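Local structure of dihydrolipoyl dehydrogenase (Elizabethkingia anophelis NUHP1, 6UZI) at residues Ser154-Leu159 and Val279-Tyr284; His184-Gly189 and Thr209-Leu214. The protein probably oxidises the dihydrolipoyl groups of partner proteins with NAD(+) as electron acceptor, using a bound FAD and a redox-active disulfide. All coordinates share one frame; numbering follows the deposited sequence.

Interaction 1. Residues Ser154-Leu159 and Val279-Tyr284; sequences SKPSSL and VGRRPY. With FAD (flavin-adenine dinucleotide), chain E.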
ATOM      1  N   SER A 154     -10.895 -24.218 -11.279  1.00 38.78           N
ATOM      2  CA  SER A 154     -12.295 -23.906 -11.478  1.00 39.39           C
ATOM      3  C   SER A 154     -12.521 -23.440 -12.906  1.00 35.06           C
ATOM      4  O   SER A 154     -11.590 -23.078 -13.626  1.00 40.64           O
ATOM      5  CB  SER A 154     -12.773 -22.833 -10.492  1.00 50.16           C
ATOM      6  OG  SER A 154     -12.012 -21.638 -10.597  1.00 50.67           O
ATOM      7  N   LYS A 155     -13.783 -23.416 -13.291  1.00 43.45           N
ATOM      8  CA  LYS A 155     -14.221 -22.876 -14.566  1.00 50.66           C
ATOM      9  C   LYS A 155     -15.324 -21.867 -14.287  1.00 43.78           C
ATOM     10  O   LYS A 155     -15.894 -21.853 -13.192  1.00 35.43           O
ATOM     11  CB  LYS A 155     -14.719 -23.990 -15.500  1.00 53.93           C
ATOM     12  CG  LYS A 155     -13.943 -24.111 -16.824  1.00 65.43           C
ATOM     13  CD  LYS A 155     -12.493 -24.580 -16.649  1.00 66.19           C
ATOM     14  CE  LYS A 155     -11.822 -24.871 -17.995  1.00 68.89           C
ATOM     15  NZ  LYS A 155     -10.422 -25.363 -17.825  1.00 77.06           N
ATOM     16  N   PRO A 156     -15.611 -20.974 -15.232  1.00 44.93           N
ATOM     17  CA  PRO A 156     -16.710 -20.025 -15.017  1.00 36.00           C
ATOM     18  C   PRO A 156     -18.045 -20.741 -14.855  1.00 40.10           C
ATOM     19  O   PRO A 156     -18.353 -21.689 -15.583  1.00 45.49           O
ATOM     20  CB  PRO A 156     -16.675 -19.162 -16.283  1.00 39.00           C
ATOM     21  CG  PRO A 156     -15.230 -19.250 -16.742  1.00 53.20           C
ATOM     22  CD  PRO A 156     -14.881 -20.685 -16.483  1.00 52.90           C
ATOM     23  N   SER A 157     -18.823 -20.307 -13.863  1.00 39.58           N
ATOM     24  CA  SER A 157     -20.220 -20.719 -13.819  1.00 35.71           C
ATOM     25  C   SER A 157     -21.010 -19.932 -14.850  1.00 41.07           C
ATOM     26  O   SER A 157     -20.553 -18.923 -15.404  1.00 44.56           O
ATOM     27  CB  SER A 157     -20.881 -20.488 -12.451  1.00 39.74           C
ATOM     28  OG  SER A 157     -20.536 -21.480 -11.499  1.00 50.29           O
ATOM     29  N   SER A 158     -22.201 -20.430 -15.135  1.00 35.25           N
ATOM     30  CA  SER A 158     -23.118 -19.691 -15.975  1.00 44.01           C
ATOM     31  C   SER A 158     -24.535 -20.088 -15.586  1.00 48.30           C
ATOM     32  O   SER A 158     -24.755 -20.833 -14.625  1.00 33.03           O
ATOM     33  CB  SER A 158     -22.831 -19.917 -17.458  1.00 41.04           C
ATOM     34  OG  SER A 158     -23.563 -18.984 -18.238  1.00 36.19           O
ATOM     35  N   LEU A 159     -25.497 -19.557 -16.329  1.00 42.01           N
ATOM     36  CA  LEU A 159     -26.872 -19.942 -16.132  1.00 34.01           C
ATOM     37  C   LEU A 159     -27.333 -20.772 -17.319  1.00 44.26           C
ATOM     38  O   LEU A 159     -27.014 -20.441 -18.468  1.00 49.53           O
ATOM     39  CB  LEU A 159     -27.757 -18.699 -16.001  1.00 39.94           C
ATOM     40  CG  LEU A 159     -27.338 -17.679 -14.931  1.00 33.78           C
ATOM     41  CD1 LEU A 159     -28.300 -16.517 -14.915  1.00 35.06           C
ATOM     42  CD2 LEU A 159     -27.236 -18.307 -13.549  1.00 33.84           C
ATOM     43  N   VAL A 279     -21.481 -14.953 -12.666  1.00 25.67           N
ATOM     44  CA  VAL A 279     -22.339 -15.557 -11.656  1.00 31.39           C
ATOM     45  C   VAL A 279     -21.575 -16.503 -10.748  1.00 33.55           C
ATOM     46  O   VAL A 279     -22.190 -17.343 -10.086  1.00 34.47           O
ATOM     47  CB  VAL A 279     -23.548 -16.267 -12.288  1.00 34.10           C
ATOM     48  CG1 VAL A 279     -24.495 -15.250 -12.897  1.00 26.52           C
ATOM     49  CG2 VAL A 279     -23.085 -17.278 -13.331  1.00 33.03           C
ATOM     50  N   GLY A 280     -20.252 -16.457 -10.759  1.00 30.78           N
ATOM     51  CA  GLY A 280     -19.462 -17.252  -9.848  1.00 26.79           C
ATOM     52  C   GLY A 280     -18.515 -18.178 -10.579  1.00 35.57           C
ATOM     53  O   GLY A 280     -18.410 -18.172 -11.804  1.00 40.00           O
ATOM     54  N   ARG A 281     -17.813 -18.987  -9.785  1.00 34.96           N
ATOM     55  CA  ARG A 281     -16.865 -19.964 -10.292  1.00 29.13           C
ATOM     56  C   ARG A 281     -17.224 -21.350  -9.779  1.00 30.35           C
ATOM     57  O   ARG A 281     -17.737 -21.513  -8.669  1.00 32.79           O
ATOM     58  CB  ARG A 281     -15.440 -19.596  -9.904  1.00 31.84           C
ATOM     59  CG  ARG A 281     -15.101 -18.141 -10.190  1.00 35.33           C
ATOM     60  CD  ARG A 281     -14.495 -17.989 -11.556  1.00 36.11           C
ATOM     61  NE  ARG A 281     -13.359 -18.885 -11.732  1.00 40.58           N
ATOM     62  CZ  ARG A 281     -12.778 -19.118 -12.901  1.00 51.34           C
ATOM     63  NH1 ARG A 281     -11.761 -19.960 -12.980  1.00 59.11           N
ATOM     64  NH2 ARG A 281     -13.222 -18.513 -13.994  1.00 61.00           N
ATOM     65  N   ARG A 282     -16.948 -22.350 -10.603  1.00 38.17           N
ATOM     66  CA  ARG A 282     -17.345 -23.717 -10.357  1.00 44.71           C
ATOM     67  C   ARG A 282     -16.114 -24.617 -10.350  1.00 44.59           C
ATOM     68  O   ARG A 282     -15.272 -24.499 -11.252  1.00 42.25           O
ATOM     69  CB  ARG A 282     -18.325 -24.102 -11.495  1.00 49.42           C
ATOM     70  CG  ARG A 282     -18.984 -25.449 -11.487  1.00 77.26           C
ATOM     71  CD  ARG A 282     -19.449 -25.745 -12.922  1.00 94.98           C
ATOM     72  NE  ARG A 282     -18.317 -25.705 -13.854  1.00103.89           N
ATOM     73  CZ  ARG A 282     -17.792 -26.768 -14.466  1.00 95.62           C
ATOM     74  NH1 ARG A 282     -16.755 -26.623 -15.281  1.00 87.47           N
ATOM     75  NH2 ARG A 282     -18.309 -27.977 -14.279  1.00 89.95           N
ATOM     76  N   PRO A 283     -15.980 -25.546  -9.395  1.00 40.14           N
ATOM     77  CA  PRO A 283     -14.801 -26.426  -9.390  1.00 40.74           C
ATOM     78  C   PRO A 283     -14.761 -27.279 -10.647  1.00 45.00           C
ATOM     79  O   PRO A 283     -15.794 -27.718 -11.153  1.00 43.39           O
ATOM     80  CB  PRO A 283     -14.986 -27.272  -8.125  1.00 38.01           C
ATOM     81  CG  PRO A 283     -16.447 -27.235  -7.862  1.00 37.50           C
ATOM     82  CD  PRO A 283     -16.895 -25.860  -8.286  1.00 37.53           C
ATOM     83  N   TYR A 284     -13.553 -27.502 -11.159  1.00 42.46           N
ATOM     84  CA  TYR A 284     -13.359 -28.172 -12.437  1.00 39.17           C
ATOM     85  C   TYR A 284     -12.721 -29.535 -12.212  1.00 37.18           C
ATOM     86  O   TYR A 284     -11.636 -29.626 -11.629  1.00 44.10           O
ATOM     87  CB  TYR A 284     -12.495 -27.318 -13.368  1.00 40.04           C
ATOM     88  CG  TYR A 284     -12.302 -27.934 -14.738  1.00 53.29           C
ATOM     89  CD1 TYR A 284     -11.121 -28.577 -15.074  1.00 55.74           C
ATOM     90  CD2 TYR A 284     -13.314 -27.887 -15.690  1.00 55.45           C
ATOM     91  CE1 TYR A 284     -10.951 -29.146 -16.319  1.00 58.94           C
ATOM     92  CE2 TYR A 284     -13.150 -28.452 -16.935  1.00 56.10           C
ATOM     93  CZ  TYR A 284     -11.966 -29.080 -17.245  1.00 60.39           C
ATOM     94  OH  TYR A 284     -11.793 -29.652 -18.486  1.00 68.49           O
TER
HETATM   95  PA  FAD E 501      -6.572 -22.792 -11.563  1.00 54.40           P
HETATM   96  O1A FAD E 501      -5.853 -21.496 -11.567  1.00 71.54           O
HETATM   97  O2A FAD E 501      -8.068 -22.526 -11.764  1.00 51.20           O
HETATM   98  O5B FAD E 501      -6.096 -23.643 -12.826  1.00 55.21           O
HETATM   99  C5B FAD E 501      -5.848 -25.045 -12.628  1.00 53.36           C
HETATM  100  C4B FAD E 501      -5.229 -25.589 -13.890  1.00 60.94           C
HETATM  101  O4B FAD E 501      -5.515 -26.994 -14.006  1.00 65.88           O
HETATM  102  C3B FAD E 501      -5.692 -24.943 -15.205  1.00 52.81           C
HETATM  103  O3B FAD E 501      -4.582 -24.301 -15.818  1.00 55.55           O
HETATM  104  C2B FAD E 501      -6.163 -26.132 -16.063  1.00 50.78           C
HETATM  105  O2B FAD E 501      -5.774 -26.007 -17.428  1.00 48.99           O
HETATM  106  C1B FAD E 501      -5.484 -27.314 -15.376  1.00 61.42           C
HETATM  107  N9A FAD E 501      -6.159 -28.592 -15.538  1.00 59.14           N
HETATM  108  C8A FAD E 501      -7.459 -28.888 -15.210  1.00 62.65           C
HETATM  109  N7A FAD E 501      -7.787 -30.140 -15.405  1.00 67.84           N
HETATM  110  C5A FAD E 501      -6.623 -30.715 -15.902  1.00 65.47           C
HETATM  111  C6A FAD E 501      -6.309 -32.024 -16.304  1.00 57.58           C
HETATM  112  N6A FAD E 501      -7.160 -33.051 -16.228  1.00 52.51           N
HETATM  113  N1A FAD E 501      -5.059 -32.256 -16.765  1.00 52.63           N
HETATM  114  C2A FAD E 501      -4.192 -31.238 -16.810  1.00 53.57           C
HETATM  115  N3A FAD E 501      -4.372 -29.964 -16.450  1.00 52.92           N
HETATM  116  C4A FAD E 501      -5.618 -29.764 -15.997  1.00 58.18           C
HETATM  117  N1  FAD E 501      -8.153 -14.673  -7.308  1.00 80.53           N
HETATM  118  C2  FAD E 501      -7.463 -13.868  -6.463  1.00 66.16           C
HETATM  119  O2  FAD E 501      -6.970 -14.305  -5.424  1.00 60.92           O
HETATM  120  N3  FAD E 501      -7.290 -12.531  -6.774  1.00 73.63           N
HETATM  121  C4  FAD E 501      -7.763 -11.893  -7.907  1.00 81.12           C
HETATM  122  O4  FAD E 501      -7.540 -10.697  -8.089  1.00 81.07           O
HETATM  123  C4X FAD E 501      -8.489 -12.754  -8.800  1.00 85.24           C
HETATM  124  N5  FAD E 501      -8.943 -12.249  -9.910  1.00 81.66           N
HETATM  125  C5X FAD E 501      -9.590 -13.104 -10.790  1.00 83.61           C
HETATM  126  C6  FAD E 501     -10.031 -12.595 -12.010  1.00 83.17           C
HETATM  127  C7  FAD E 501     -10.626 -13.419 -12.958  1.00 79.32           C
HETATM  128  C7M FAD E 501     -11.071 -12.834 -14.272  1.00 75.81           C
HETATM  129  C8  FAD E 501     -10.789 -14.789 -12.680  1.00 81.43           C
HETATM  130  C8M FAD E 501     -11.371 -15.724 -13.710  1.00 80.88           C
HETATM  131  C9  FAD E 501     -10.371 -15.296 -11.455  1.00 82.78           C
HETATM  132  C9A FAD E 501      -9.770 -14.470 -10.512  1.00 83.37           C
HETATM  133  N10 FAD E 501      -9.281 -14.968  -9.290  1.00 76.95           N
HETATM  134  C10 FAD E 501      -8.632 -14.138  -8.416  1.00 84.98           C
HETATM  135  C1' FAD E 501      -9.426 -16.387  -8.948  1.00 64.81           C
HETATM  136  C2' FAD E 501      -8.158 -17.182  -9.232  1.00 60.65           C
HETATM  137  O2' FAD E 501      -7.939 -17.310 -10.638  1.00 65.07           O
HETATM  138  C3' FAD E 501      -8.205 -18.562  -8.573  1.00 49.21           C
HETATM  139  O3' FAD E 501      -8.694 -18.443  -7.245  1.00 39.65           O
HETATM  140  C4' FAD E 501      -6.840 -19.250  -8.547  1.00 58.92           C
HETATM  141  O4' FAD E 501      -6.319 -19.253  -9.877  1.00 62.26           O
HETATM  142  C5' FAD E 501      -6.888 -20.650  -7.972  1.00 59.91           C
HETATM  143  O5' FAD E 501      -6.187 -21.474  -8.921  1.00 57.27           O
HETATM  144  P   FAD E 501      -5.862 -23.057  -8.726  1.00 52.58           P
HETATM  145  O1P FAD E 501      -4.424 -23.398  -8.582  1.00 55.99           O
HETATM  146  O2P FAD E 501      -6.709 -23.730  -7.665  1.00 26.83           O
HETATM  147  O3P FAD E 501      -6.415 -23.527 -10.152  1.00 61.30           O
HETATM  148  O   HOH W   1     -19.678 -16.440 -14.186  1.00 51.88           O
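Lys155 and Tyr284 show how a lysine can spend most of its length on one aromatic ring. CB starts beside the Arg282 guanidinium, 3.3 Å from NH1. A bend at chi2 (67°) turns the chain along the tyrosine, and from there it runs extended: CG nears CD2, CD lies 3.5 Å from Tyr284 CD2 in a CH-pi contact, CE passes near CE2, and NZ ends 4.0 Å from the ring centroid, almost on the normal, as a cation-pi pair. The edge of the same ring meets the adenine of FAD, with CE1 3.4 Å from N7A.

The backbones of Lys155 and Arg282 form the hydrogen-bonded pair of a two-stranded antiparallel ribbon, joined by Lys155 N to Arg282 O and Arg282 N to Lys155 O. Ser157 N extends the ladder to Gly280 O.

The Arg281 chain, bent at chi2 and chi3, places its guanidinium between the flavin methyl C8M, over one face, and the Lys155 carbonyl carbon, over the opposite one. Its NH1 donates to Ser154 OG at 2.9 Å, a hydroxyl also bonded to Asp321. Ser154 N adds a weak bond to FAD O2A. Contact with FAD is therefore made at three places, adenine, phosphate and flavin methyl, with one weak hydrogen bond and otherwise packing, while the ammonium of Lys155 would be expected to polarise the Tyr284 ring.

Interaction 2. Residues His184-Gly189 and Thr209-Leu214; sequences HLIVIG and TVVEYL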
ATOM      1  N   HIS A 184     -22.706   0.001 -24.064  1.00 30.74           N
ATOM      2  CA  HIS A 184     -23.441  -0.308 -22.841  1.00 30.43           C
ATOM      3  C   HIS A 184     -23.148  -1.754 -22.462  1.00 35.70           C
ATOM      4  O   HIS A 184     -23.634  -2.681 -23.117  1.00 42.30           O
ATOM      5  CB  HIS A 184     -24.941  -0.084 -23.029  1.00 30.97           C
ATOM      6  CG  HIS A 184     -25.733  -0.241 -21.770  1.00 42.35           C
ATOM      7  ND1 HIS A 184     -27.107  -0.127 -21.733  1.00 46.91           N
ATOM      8  CD2 HIS A 184     -25.344  -0.480 -20.495  1.00 41.97           C
ATOM      9  CE1 HIS A 184     -27.530  -0.296 -20.494  1.00 43.58           C
ATOM     10  NE2 HIS A 184     -26.480  -0.514 -19.723  1.00 47.22           N
ATOM     11  N   LEU A 185     -22.364  -1.947 -21.403  1.00 28.00           N
ATOM     12  CA  LEU A 185     -22.020  -3.277 -20.919  1.00 32.68           C
ATOM     13  C   LEU A 185     -22.993  -3.664 -19.813  1.00 38.39           C
ATOM     14  O   LEU A 185     -23.142  -2.935 -18.827  1.00 41.61           O
ATOM     15  CB  LEU A 185     -20.585  -3.325 -20.395  1.00 32.67           C
ATOM     16  CG  LEU A 185     -20.133  -4.638 -19.737  1.00 33.25           C
ATOM     17  CD1 LEU A 185     -20.090  -5.766 -20.762  1.00 27.39           C
ATOM     18  CD2 LEU A 185     -18.785  -4.490 -19.039  1.00 29.47           C
ATOM     19  N   ILE A 186     -23.665  -4.797 -19.986  1.00 40.32           N
ATOM     20  CA  ILE A 186     -24.535  -5.365 -18.963  1.00 42.37           C
ATOM     21  C   ILE A 186     -23.766  -6.458 -18.233  1.00 39.03           C
ATOM     22  O   ILE A 186     -23.119  -7.297 -18.869  1.00 39.31           O
ATOM     23  CB  ILE A 186     -25.835  -5.920 -19.572  1.00 39.11           C
ATOM     24  CG1 ILE A 186     -26.570  -4.840 -20.357  1.00 30.56           C
ATOM     25  CG2 ILE A 186     -26.769  -6.433 -18.475  1.00 27.44           C
ATOM     26  CD1 ILE A 186     -27.773  -5.375 -21.091  1.00 41.28           C
ATOM     27  N   VAL A 187     -23.801  -6.435 -16.903  1.00 29.34           N
ATOM     28  CA  VAL A 187     -23.172  -7.467 -16.090  1.00 26.68           C
ATOM     29  C   VAL A 187     -24.286  -8.247 -15.400  1.00 34.07           C
ATOM     30  O   VAL A 187     -25.111  -7.666 -14.684  1.00 35.00           O
ATOM     31  CB  VAL A 187     -22.188  -6.875 -15.066  1.00 29.13           C
ATOM     32  CG1 VAL A 187     -21.594  -7.975 -14.202  1.00 23.99           C
ATOM     33  CG2 VAL A 187     -21.095  -6.108 -15.763  1.00 24.74           C
ATOM     34  N   ILE A 188     -24.338  -9.553 -15.662  1.00 30.24           N
ATOM     35  CA  ILE A 188     -25.302 -10.478 -15.064  1.00 30.88           C
ATOM     36  C   ILE A 188     -24.623 -11.210 -13.915  1.00 33.01           C
ATOM     37  O   ILE A 188     -23.620 -11.902 -14.129  1.00 38.29           O
ATOM     38  CB  ILE A 188     -25.840 -11.494 -16.088  1.00 40.49           C
ATOM     39  CG1 ILE A 188     -26.381 -10.823 -17.356  1.00 34.50           C
ATOM     40  CG2 ILE A 188     -26.909 -12.361 -15.446  1.00 43.35           C
ATOM     41  CD1 ILE A 188     -27.499  -9.866 -17.105  1.00 53.77           C
ATOM     42  N   GLY A 189     -25.116 -11.032 -12.699  1.00 36.17           N
ATOM     43  CA  GLY A 189     -24.458 -11.803 -11.663  1.00 41.10           C
ATOM     44  C   GLY A 189     -23.628 -10.943 -10.725  1.00 41.74           C
ATOM     45  O   GLY A 189     -23.109  -9.884 -11.101  1.00 52.31           O
ATOM     46  N   THR A 209     -24.282  -1.474 -16.404  1.00 32.57           N
ATOM     47  CA  THR A 209     -25.396  -1.809 -15.528  1.00 26.78           C
ATOM     48  C   THR A 209     -25.180  -3.218 -14.994  1.00 31.34           C
ATOM     49  O   THR A 209     -24.971  -4.157 -15.770  1.00 36.14           O
ATOM     50  CB  THR A 209     -26.736  -1.711 -16.262  1.00 35.76           C
ATOM     51  OG1 THR A 209     -26.838  -0.438 -16.912  1.00 38.12           O
ATOM     52  CG2 THR A 209     -27.887  -1.861 -15.283  1.00 38.59           C
ATOM     53  N   VAL A 210     -25.186  -3.357 -13.675  1.00 33.75           N
ATOM     54  CA  VAL A 210     -25.038  -4.650 -13.020  1.00 36.18           C
ATOM     55  C   VAL A 210     -26.438  -5.134 -12.666  1.00 37.90           C
ATOM     56  O   VAL A 210     -27.151  -4.484 -11.892  1.00 33.99           O
ATOM     57  CB  VAL A 210     -24.143  -4.543 -11.770  1.00 32.40           C
ATOM     58  CG1 VAL A 210     -24.157  -5.837 -10.965  1.00 30.16           C
ATOM     59  CG2 VAL A 210     -22.719  -4.163 -12.152  1.00 24.22           C
ATOM     60  N   VAL A 211     -26.840  -6.269 -13.230  1.00 35.22           N
ATOM     61  CA  VAL A 211     -28.147  -6.858 -12.966  1.00 29.46           C
ATOM     62  C   VAL A 211     -27.917  -8.139 -12.192  1.00 26.25           C
ATOM     63  O   VAL A 211     -27.307  -9.085 -12.700  1.00 37.08           O
ATOM     64  CB  VAL A 211     -28.942  -7.103 -14.255  1.00 32.76           C
ATOM     65  CG1 VAL A 211     -30.339  -7.595 -13.917  1.00 38.79           C
ATOM     66  CG2 VAL A 211     -29.038  -5.808 -15.038  1.00 27.69           C
ATOM     67  N   GLU A 212     -28.438  -8.175 -10.977  1.00 27.00           N
ATOM     68  CA  GLU A 212     -28.056  -9.184 -10.008  1.00 26.57           C
ATOM     69  C   GLU A 212     -29.254  -9.617  -9.180  1.00 32.63           C
ATOM     70  O   GLU A 212     -30.125  -8.804  -8.854  1.00 39.31           O
ATOM     71  CB  GLU A 212     -26.939  -8.610  -9.132  1.00 32.54           C
ATOM     72  CG  GLU A 212     -26.569  -9.347  -7.893  1.00 45.71           C
ATOM     73  CD  GLU A 212     -25.370  -8.689  -7.255  1.00 58.66           C
ATOM     74  OE1 GLU A 212     -24.954  -7.634  -7.788  1.00 41.97           O
ATOM     75  OE2 GLU A 212     -24.838  -9.218  -6.251  1.00 73.36           O
ATOM     76  N   TYR A 213     -29.307 -10.914  -8.878  1.00 30.99           N
ATOM     77  CA  TYR A 213     -30.358 -11.446  -8.026  1.00 30.80           C
ATOM     78  C   TYR A 213     -30.119 -11.121  -6.555  1.00 41.93           C
ATOM     79  O   TYR A 213     -31.077 -11.091  -5.774  1.00 44.04           O
ATOM     80  CB  TYR A 213     -30.483 -12.956  -8.182  1.00 28.55           C
ATOM     81  CG  TYR A 213     -31.657 -13.499  -7.403  1.00 40.33           C
ATOM     82  CD1 TYR A 213     -31.483 -14.362  -6.325  1.00 29.99           C
ATOM     83  CD2 TYR A 213     -32.960 -13.118  -7.743  1.00 41.28           C
ATOM     84  CE1 TYR A 213     -32.589 -14.843  -5.614  1.00 40.15           C
ATOM     85  CE2 TYR A 213     -34.061 -13.592  -7.050  1.00 31.67           C
ATOM     86  CZ  TYR A 213     -33.875 -14.452  -5.987  1.00 41.00           C
ATOM     87  OH  TYR A 213     -34.980 -14.914  -5.305  1.00 33.29           O
ATOM     88  N   LEU A 214     -28.869 -10.881  -6.164  1.00 40.04           N
ATOM     89  CA  LEU A 214     -28.544 -10.697  -4.762  1.00 42.32           C
ATOM     90  C   LEU A 214     -28.986  -9.315  -4.292  1.00 41.18           C
ATOM     91  O   LEU A 214     -29.142  -8.384  -5.088  1.00 39.95           O
ATOM     92  CB  LEU A 214     -27.037 -10.868  -4.573  1.00 38.10           C
ATOM     93  CG  LEU A 214     -26.509 -12.159  -5.226  1.00 36.18           C
ATOM     94  CD1 LEU A 214     -24.998 -12.329  -5.046  1.00 42.49           C
ATOM     95  CD2 LEU A 214     -27.273 -13.402  -4.802  1.00 28.44           C
TER
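His184 reaches Thr209 from the start of its strand, and the pair illustrates how a side-chain bond can form beside a backbone ladder. With CG anti to the backbone N (chi1 -174°), the imidazole extends across to the neighbouring strand, where NE2 and Thr209 OG1 form a 2.8 Å hydrogen bond whose donor may be either partner. The hydroxyl meets the ring at its edge. Thr209 presents OG1 there because chi1 of -51° sets it beside the backbone N and anti to the carbonyl carbon, while CG2 takes the position anti to N.

The two strands run parallel. Leu185 O accepts from Thr209 N, Thr209 O from Val187 N, Val187 O from Val211 N, and Val211 O from Gly189 N; the Val211 N to Val187 O bond is 2.7 Å long.

Branched side chains sort onto the two faces. Ile186, Ile188, Thr209 and Val211 share one: Ile186 lies alongside Val211, CG2 to CG2 at 4.2 Å, and Ile188, bent at chi2 (-59°), brings CD1 to 4.2 Å from Val211 CB. Val270 of strand 267-272 touches both Ile186 and Val211. On the other face Val210 CG2 meets Val187 CB at 4.0 Å.

These are two strands of a Rossmann-type beta-alpha-beta unit, linked through helix 192-203. Four backbone hydrogen bonds and apolar side-chain packing thus bring Gly189 and Glu212, both predicted to bind NAD(+), side by side just past the strand ends, their CA atoms 4.7 Å apart.

Interactions 1 and 2 have centres 16 Å apart and both belong to the pyridine nucleotide-disulphide oxidoreductase region of the chain. In sequence, interaction 2 is nested inside the loop that interaction 1 closes: 154-159 comes first, then 184-189 and 209-214, and finally 279-284. Strands 184-188 and 207-211 are neighbours in a five-stranded parallel sheet, which also contains strand 274-277; just after that strand the chain enters the two-stranded ribbon beside FAD. The contacts touch where Val279 CG1 packs 3.7 Å from Gly189 CA. The ribbon's two strands thus enclose in sequence the part of the chain with most of the predicted NAD(+) site, and the ribbon itself contacts FAD.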